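Local atomic coordinates of mitotic checkpoint control protein kinase BUB1 (PDB entry 6JKK), a protein that probably acts, through the kinase domain that makes up this chain, as an ATP-dependent protein kinase of the mitotic checkpoint at kinetochores. Residues I22-Y27 with E94-L99. Numbering follows the deposited sequence. Where two conformers were deposited one is given.
Sequences IDFSMY and EFYICL
Leu99 N donates a 2.9 Å hydrogen bond to Phe95 O, setting both residues one turn apart on a face of helix 92-104 that meets Phe24. This is the αC helix of a protein kinase: Glu94, also on it, forms the salt bridge with Lys85, the predicted ATP-binding lysine, that marks the αC-in state. The contact illustrates how the short helix 24-28 can pack against αC through aromatic side chains. No hydrogen bond joins the two segments, and the grip is aromatic and aliphatic. Helix 12-21 ends in a Schellman motif with Asp23, of positive phi, as its C-prime residue, and the chain turns into helix 24-28. With CG anti to its backbone N (chi1 -172°), Phe24 reaches across to αC and brings CZ 3.4 Å from Tyr96 N. Tyr96 CB sits over one face of that ring, toward its rim, in a CH-pi contact of 3.9 Å to the centroid. The Tyr96 ring then turns its edge toward the face of the Phe24 ring, an offset edge-to-face pair with planes at 85°. Trimming Phe24 to an alanine would probably leave Tyr96 without this aromatic partner and open a gap between the N-terminal segment and αC. Tyr96 is also fixed at its far end, where OH hydrogen-bonds Asp213, while Leu19 of helix 12-21 touches both Tyr96 and Phe24. Crossing Tyr96 at about a right angle, Ile22 presses CD1 to within 3.3 Å of Tyr96 CE1. Beyond the edge of the Phe24 ring, Leu99 CD1 is shared: it lies 3.7 Å above the centre of the Phe95 ring, meets the edge of Phe24 near CE1, and comes within 4.0 Å of Tyr27 CE2.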
loop_
_atom_site.group_PDB
_atom_site.type_symbol
_atom_site.label_atom_id
_atom_site.label_comp_id
_atom_site.label_asym_id
_atom_site.label_seq_id
_atom_site.Cartn_x
_atom_site.Cartn_y
_atom_site.Cartn_z
ATOM N N ILE A 22 -16.309 -0.071 19.811
ATOM C CA ILE A 22 -15.304 0.849 20.335
ATOM C C ILE A 22 -15.775 2.306 20.311
ATOM O O ILE A 22 -14.964 3.223 20.491
ATOM C CB ILE A 22 -13.988 0.749 19.551
ATOM C CG1 ILE A 22 -14.199 1.183 18.097
ATOM C CG2 ILE A 22 -13.433 -0.669 19.613
ATOM C CD1 ILE A 22 -12.940 1.225 17.300
ATOM N N ASP A 23 -17.073 2.512 20.087
ATOM C CA ASP A 23 -17.666 3.853 20.102
ATOM C C ASP A 23 -16.922 4.817 19.173
ATOM O O ASP A 23 -16.507 5.902 19.587
ATOM C CB ASP A 23 -17.708 4.407 21.533
ATOM C CG ASP A 23 -18.579 3.575 22.462
ATOM O OD1 ASP A 23 -19.732 3.273 22.090
ATOM O OD2 ASP A 23 -18.103 3.228 23.563
ATOM N N PHE A 24 -16.750 4.405 17.922
ATOM C CA PHE A 24 -15.965 5.175 16.969
ATOM C C PHE A 24 -16.601 6.530 16.632
ATOM O O PHE A 24 -15.901 7.540 16.547
ATOM C CB PHE A 24 -15.721 4.362 15.695
ATOM C CG PHE A 24 -14.766 5.015 14.740
ATOM C CD1 PHE A 24 -13.446 5.249 15.113
ATOM C CD2 PHE A 24 -15.187 5.406 13.481
ATOM C CE1 PHE A 24 -12.560 5.858 14.238
ATOM C CE2 PHE A 24 -14.312 6.010 12.594
ATOM C CZ PHE A 24 -12.995 6.239 12.969
ATOM N N SER A 25 -17.920 6.559 16.447
ATOM C CA SER A 25 -18.604 7.799 16.078
ATOM C C SER A 25 -18.459 8.863 17.164
ATOM O O SER A 25 -18.231 10.040 16.880
ATOM C CB SER A 25 -20.083 7.533 15.786
ATOM O OG SER A 25 -20.731 6.991 16.924
ATOM N N MET A 26 -18.575 8.435 18.415
ATOM C CA MET A 26 -18.369 9.312 19.553
ATOM C C MET A 26 -16.952 9.903 19.558
ATOM O O MET A 26 -16.747 11.051 19.967
ATOM C CB MET A 26 -18.639 8.521 20.829
ATOM C CG MET A 26 -18.095 9.115 22.096
ATOM S SD MET A 26 -18.490 8.018 23.466
ATOM C CE MET A 26 -20.206 7.668 23.089
ATOM N N TYR A 27 -15.980 9.124 19.095
ATOM C CA TYR A 27 -14.605 9.609 19.005
ATOM C C TYR A 27 -14.429 10.631 17.883
ATOM O O TYR A 27 -13.927 11.727 18.125
ATOM C CB TYR A 27 -13.620 8.446 18.833
ATOM C CG TYR A 27 -12.162 8.856 18.650
ATOM C CD1 TYR A 27 -11.535 9.721 19.544
ATOM C CD2 TYR A 27 -11.411 8.356 17.590
ATOM C CE1 TYR A 27 -10.207 10.086 19.377
ATOM C CE2 TYR A 27 -10.081 8.710 17.417
ATOM C CZ TYR A 27 -9.485 9.575 18.312
ATOM O OH TYR A 27 -8.158 9.934 18.139
ATOM N N GLU A 94 -12.039 3.126 6.956
ATOM C CA GLU A 94 -10.770 3.644 6.464
ATOM C C GLU A 94 -10.178 4.698 7.413
ATOM O O GLU A 94 -8.975 4.685 7.692
ATOM C CB GLU A 94 -10.939 4.205 5.053
ATOM C CG GLU A 94 -9.700 4.885 4.512
ATOM C CD GLU A 94 -9.849 5.232 3.055
ATOM O OE1 GLU A 94 -10.937 4.979 2.494
ATOM O OE2 GLU A 94 -8.878 5.748 2.477
ATOM N N PHE A 95 -11.030 5.585 7.926
ATOM C CA PHE A 95 -10.609 6.626 8.857
ATOM C C PHE A 95 -10.099 5.959 10.136
ATOM O O PHE A 95 -9.035 6.322 10.648
ATOM C CB PHE A 95 -11.779 7.586 9.146
ATOM C CG PHE A 95 -11.379 8.893 9.800
ATOM C CD1 PHE A 95 -10.061 9.341 9.776
ATOM C CD2 PHE A 95 -12.336 9.669 10.460
ATOM C CE1 PHE A 95 -9.702 10.546 10.389
ATOM C CE2 PHE A 95 -11.991 10.871 11.073
ATOM C CZ PHE A 95 -10.674 11.311 11.044
ATOM N N TYR A 96 -10.831 4.960 10.629
ATOM C CA TYR A 96 -10.405 4.223 11.824
ATOM C C TYR A 96 -9.004 3.620 11.677
ATOM O O TYR A 96 -8.148 3.829 12.537
ATOM C CB TYR A 96 -11.407 3.113 12.189
ATOM C CG TYR A 96 -10.825 2.108 13.175
ATOM C CD1 TYR A 96 -10.752 2.398 14.534
ATOM C CD2 TYR A 96 -10.336 0.876 12.742
ATOM C CE1 TYR A 96 -10.200 1.491 15.436
ATOM C CE2 TYR A 96 -9.783 -0.043 13.637
ATOM C CZ TYR A 96 -9.723 0.273 14.980
ATOM O OH TYR A 96 -9.186 -0.627 15.877
ATOM N N ILE A 97 -8.782 2.870 10.598
ATOM C CA ILE A 97 -7.482 2.233 10.377
ATOM C C ILE A 97 -6.353 3.266 10.361
ATOM O O ILE A 97 -5.321 3.087 11.013
ATOM C CB ILE A 97 -7.446 1.420 9.056
ATOM C CG1 ILE A 97 -8.378 0.200 9.128
ATOM C CG2 ILE A 97 -6.006 1.009 8.722
ATOM C CD1 ILE A 97 -8.030 -0.814 10.228
ATOM N N CYS A 98 -6.557 4.353 9.625
ATOM C CA CYS A 98 -5.529 5.379 9.483
ATOM C C CYS A 98 -5.214 6.050 10.804
ATOM O O CYS A 98 -4.050 6.301 11.121
ATOM C CB CYS A 98 -5.954 6.428 8.462
ATOM S SG CYS A 98 -5.845 5.834 6.781
ATOM N N LEU A 99 -6.252 6.339 11.580
ATOM C CA LEU A 99 -6.053 6.910 12.906
ATOM C C LEU A 99 -5.220 5.949 13.763
ATOM O O LEU A 99 -4.289 6.373 14.465
ATOM C CB LEU A 99 -7.408 7.185 13.568
ATOM C CG LEU A 99 -8.198 8.361 12.987
ATOM C CD1 LEU A 99 -9.649 8.339 13.464
ATOM C CD2 LEU A 99 -7.537 9.685 13.358
#